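Local coordinates for hypothetical zinc-type alcohol dehydrogenase-like protein in PRE5-FET4 intergenic region (Saccharomyces cerevisiae, PDB 1PIW) that reduces aromatic and aliphatic aldehydes to their alcohols with NADPH, acting as a zinc-containing medium-chain alcohol dehydrogenase of broad substrate specificity, at residues 207-212 and 226-231. Sequence-based numbering, arbitrary orientation.
Sequences YVISRS and HYIATL. With NAP (NADP nicotinamide-adenine-dinucleotide phosphate), chain E.
V208 and Y227 meet on one face of strands 205-210 and 226-229, which run parallel as neighbours in a Rossmann-type beta-alpha-beta unit whose crossover, helix 216-222, lies over this face. With its CG anti to the backbone N (chi1 -172°), Y227 lays its long ring along the strand; the CG1 methyl of the beta-branched V208, a compact bump, packs against Y227 CE1 at 3.8 Å, and S210, small enough to leave room, brings CB near the hydroxyl. That OH donates to S212 O, tilted 29° from the carbonyl plane, thereby tying down the turn after strand 205-210. A phenylalanine here would probably leave S212 O without this donor and the turn less firmly held. On the other face, the I228 CD1 methyl faces the notch between Y207 CD2 and I209 CG1, 4.1 Å from each, while H226 sets its CB over the centre of the Y207 ring and turns its imidazole edge toward it. Between the faces, backbone bonds zip the strands, V208 taking one from I228 N and giving one to H226 O. The end of strand 205-210 and the residue after it serve the cofactor: R211 lays its guanidinium against the NADP adenine near N3A, and S210 OG donates to phosphate oxygen O3X of NADP at 2.8 Å.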
loop_
_atom_site.group_PDB
_atom_site.type_symbol
_atom_site.label_atom_id
_atom_site.label_comp_id
_atom_site.label_asym_id
_atom_site.label_seq_id
_atom_site.Cartn_x
_atom_site.Cartn_y
_atom_site.Cartn_z
ATOM N N TYR A 207 0.814 18.475 -6.970
ATOM C CA TYR A 207 -0.304 19.145 -6.328
ATOM C C TYR A 207 0.078 19.335 -4.865
ATOM O O TYR A 207 0.485 18.375 -4.213
ATOM C CB TYR A 207 -1.554 18.265 -6.391
ATOM C CG TYR A 207 -2.316 18.305 -7.697
ATOM C CD1 TYR A 207 -1.656 18.213 -8.917
ATOM C CD2 TYR A 207 -3.715 18.400 -7.713
ATOM C CE1 TYR A 207 -2.364 18.212 -10.124
ATOM C CE2 TYR A 207 -4.431 18.399 -8.912
ATOM C CZ TYR A 207 -3.747 18.304 -10.113
ATOM O OH TYR A 207 -4.431 18.283 -11.311
ATOM N N VAL A 208 -0.016 20.552 -4.336
ATOM C CA VAL A 208 0.296 20.738 -2.922
ATOM C C VAL A 208 -1.036 20.592 -2.224
ATOM O O VAL A 208 -2.031 21.146 -2.670
ATOM C CB VAL A 208 0.907 22.116 -2.627
ATOM C CG1 VAL A 208 0.879 22.389 -1.145
ATOM C CG2 VAL A 208 2.355 22.138 -3.083
ATOM N N ILE A 209 -1.068 19.829 -1.141
ATOM C CA ILE A 209 -2.317 19.607 -0.438
ATOM C C ILE A 209 -2.228 20.023 1.016
ATOM O O ILE A 209 -1.799 19.253 1.881
ATOM C CB ILE A 209 -2.727 18.129 -0.545
ATOM C CG1 ILE A 209 -2.844 17.752 -2.026
ATOM C CG2 ILE A 209 -4.048 17.887 0.184
ATOM C CD1 ILE A 209 -3.050 16.279 -2.281
ATOM N N SER A 210 -2.649 21.257 1.279
ATOM C CA SER A 210 -2.612 21.810 2.627
ATOM C C SER A 210 -4.022 21.956 3.169
ATOM O O SER A 210 -4.992 21.695 2.464
ATOM C CB SER A 210 -1.920 23.167 2.599
ATOM O OG SER A 210 -1.693 23.629 3.909
ATOM N N ARG A 211 -4.150 22.366 4.422
ATOM C CA ARG A 211 -5.478 22.535 4.987
ATOM C C ARG A 211 -5.965 23.985 4.955
ATOM O O ARG A 211 -7.102 24.239 4.591
ATOM C CB ARG A 211 -5.540 21.937 6.405
ATOM C CG ARG A 211 -4.286 22.072 7.252
ATOM C CD ARG A 211 -4.329 21.085 8.419
ATOM N NE ARG A 211 -3.469 21.497 9.527
ATOM C CZ ARG A 211 -2.167 21.747 9.416
ATOM N NH1 ARG A 211 -1.572 21.619 8.243
ATOM N NH2 ARG A 211 -1.467 22.151 10.467
ATOM N N SER A 212 -5.116 24.935 5.319
ATOM C CA SER A 212 -5.526 26.335 5.268
ATOM C C SER A 212 -5.148 26.856 3.880
ATOM O O SER A 212 -4.583 26.120 3.076
ATOM C CB SER A 212 -4.814 27.160 6.346
ATOM O OG SER A 212 -3.689 27.856 5.824
ATOM N N HIS A 226 -0.738 22.920 -9.042
ATOM C CA HIS A 226 -2.019 23.230 -8.469
ATOM C C HIS A 226 -1.983 23.113 -6.967
ATOM O O HIS A 226 -1.121 22.427 -6.418
ATOM C CB HIS A 226 -3.116 22.350 -9.021
ATOM C CG HIS A 226 -4.472 22.921 -8.781
ATOM N ND1 HIS A 226 -5.505 22.197 -8.219
ATOM C CD2 HIS A 226 -4.949 24.173 -8.973
ATOM C CE1 HIS A 226 -6.557 22.980 -8.073
ATOM N NE2 HIS A 226 -6.246 24.184 -8.523
ATOM N N TYR A 227 -2.933 23.788 -6.320
ATOM C CA TYR A 227 -3.035 23.855 -4.865
ATOM C C TYR A 227 -4.422 23.496 -4.366
ATOM O O TYR A 227 -5.406 23.800 -5.016
ATOM C CB TYR A 227 -2.704 25.278 -4.419
ATOM C CG TYR A 227 -2.566 25.483 -2.926
ATOM C CD1 TYR A 227 -1.333 25.309 -2.287
ATOM C CD2 TYR A 227 -3.656 25.898 -2.159
ATOM C CE1 TYR A 227 -1.193 25.551 -0.924
ATOM C CE2 TYR A 227 -3.526 26.144 -0.792
ATOM C CZ TYR A 227 -2.294 25.970 -0.181
ATOM O OH TYR A 227 -2.164 26.215 1.168
ATOM N N ILE A 228 -4.494 22.877 -3.196
ATOM C CA ILE A 228 -5.760 22.475 -2.598
ATOM C C ILE A 228 -5.741 22.821 -1.119
ATOM O O ILE A 228 -4.714 22.665 -0.455
ATOM C CB ILE A 228 -5.976 20.956 -2.705
ATOM C CG1 ILE A 228 -6.011 20.524 -4.169
ATOM C CG2 ILE A 228 -7.246 20.560 -1.986
ATOM C CD1 ILE A 228 -6.013 19.019 -4.348
ATOM N N ALA A 229 -6.875 23.278 -0.595
ATOM C CA ALA A 229 -6.966 23.624 0.820
ATOM C C ALA A 229 -8.116 22.880 1.481
ATOM O O ALA A 229 -9.264 23.322 1.453
ATOM C CB ALA A 229 -7.143 25.119 0.994
ATOM N N THR A 230 -7.773 21.738 2.068
ATOM C CA THR A 230 -8.704 20.858 2.764
ATOM C C THR A 230 -9.873 21.545 3.444
ATOM O O THR A 230 -11.030 21.238 3.151
ATOM C CB THR A 230 -7.956 20.030 3.815
ATOM O OG1 THR A 230 -7.086 19.113 3.143
ATOM C CG2 THR A 230 -8.928 19.259 4.705
ATOM N N LEU A 231 -9.570 22.465 4.355
ATOM C CA LEU A 231 -10.611 23.178 5.093
ATOM C C LEU A 231 -11.603 23.890 4.185
ATOM O O LEU A 231 -12.717 24.191 4.602
ATOM C CB LEU A 231 -9.989 24.185 6.072
ATOM C CG LEU A 231 -9.166 23.597 7.226
ATOM C CD1 LEU A 231 -8.531 24.705 8.030
ATOM C CD2 LEU A 231 -10.047 22.757 8.112
HETATM P PA NAP E . 7.773 20.883 9.653
HETATM O O1A NAP E . 7.733 20.397 10.986
HETATM O O2A NAP E . 8.576 22.080 9.141
HETATM O O5B NAP E . 6.265 21.122 9.178
HETATM C C5B NAP E . 5.318 20.025 9.279
HETATM C C4B NAP E . 4.195 20.524 8.352
HETATM O O4B NAP E . 3.115 19.480 8.320
HETATM C C3B NAP E . 3.431 21.798 8.810
HETATM O O3B NAP E . 4.067 22.937 8.209
HETATM C C2B NAP E . 2.015 21.537 8.336
HETATM O O2B NAP E . 1.790 21.835 6.963
HETATM C C1B NAP E . 1.820 20.018 8.598
HETATM N N9A NAP E . 1.263 19.805 9.964
HETATM C C8A NAP E . 1.710 20.136 11.232
HETATM N N7A NAP E . 0.896 19.768 12.216
HETATM C C5A NAP E . -0.158 19.154 11.552
HETATM C C6A NAP E . -1.336 18.561 12.066
HETATM N N6A NAP E . -1.697 18.464 13.354
HETATM N N1A NAP E . -2.236 18.009 11.147
HETATM C C2A NAP E . -1.968 18.050 9.771
HETATM N N3A NAP E . -0.819 18.627 9.230
HETATM C C4A NAP E . 0.063 19.169 10.162
HETATM O O3 NAP E . 8.176 19.736 8.659
HETATM P PN NAP E . 9.085 18.470 8.770
HETATM O O1N NAP E . 10.309 18.762 9.522
HETATM O O2N NAP E . 9.246 18.013 7.383
HETATM O O5D NAP E . 8.194 17.494 9.606
HETATM C C5D NAP E . 8.855 16.401 10.251
HETATM C C4D NAP E . 7.936 15.233 10.239
HETATM O O4D NAP E . 8.512 14.255 9.340
HETATM C C3D NAP E . 7.852 14.552 11.628
HETATM O O3D NAP E . 6.520 14.099 11.936
HETATM C C2D NAP E . 8.867 13.438 11.520
HETATM O O2D NAP E . 8.599 12.364 12.384
HETATM C C1D NAP E . 8.790 13.028 10.094
HETATM P P2B NAP E . 0.444 22.503 6.406
HETATM O O1X NAP E . -0.537 21.361 6.229
HETATM O O2X NAP E . 0.086 23.422 7.513
HETATM O O3X NAP E . 0.822 23.122 5.099
#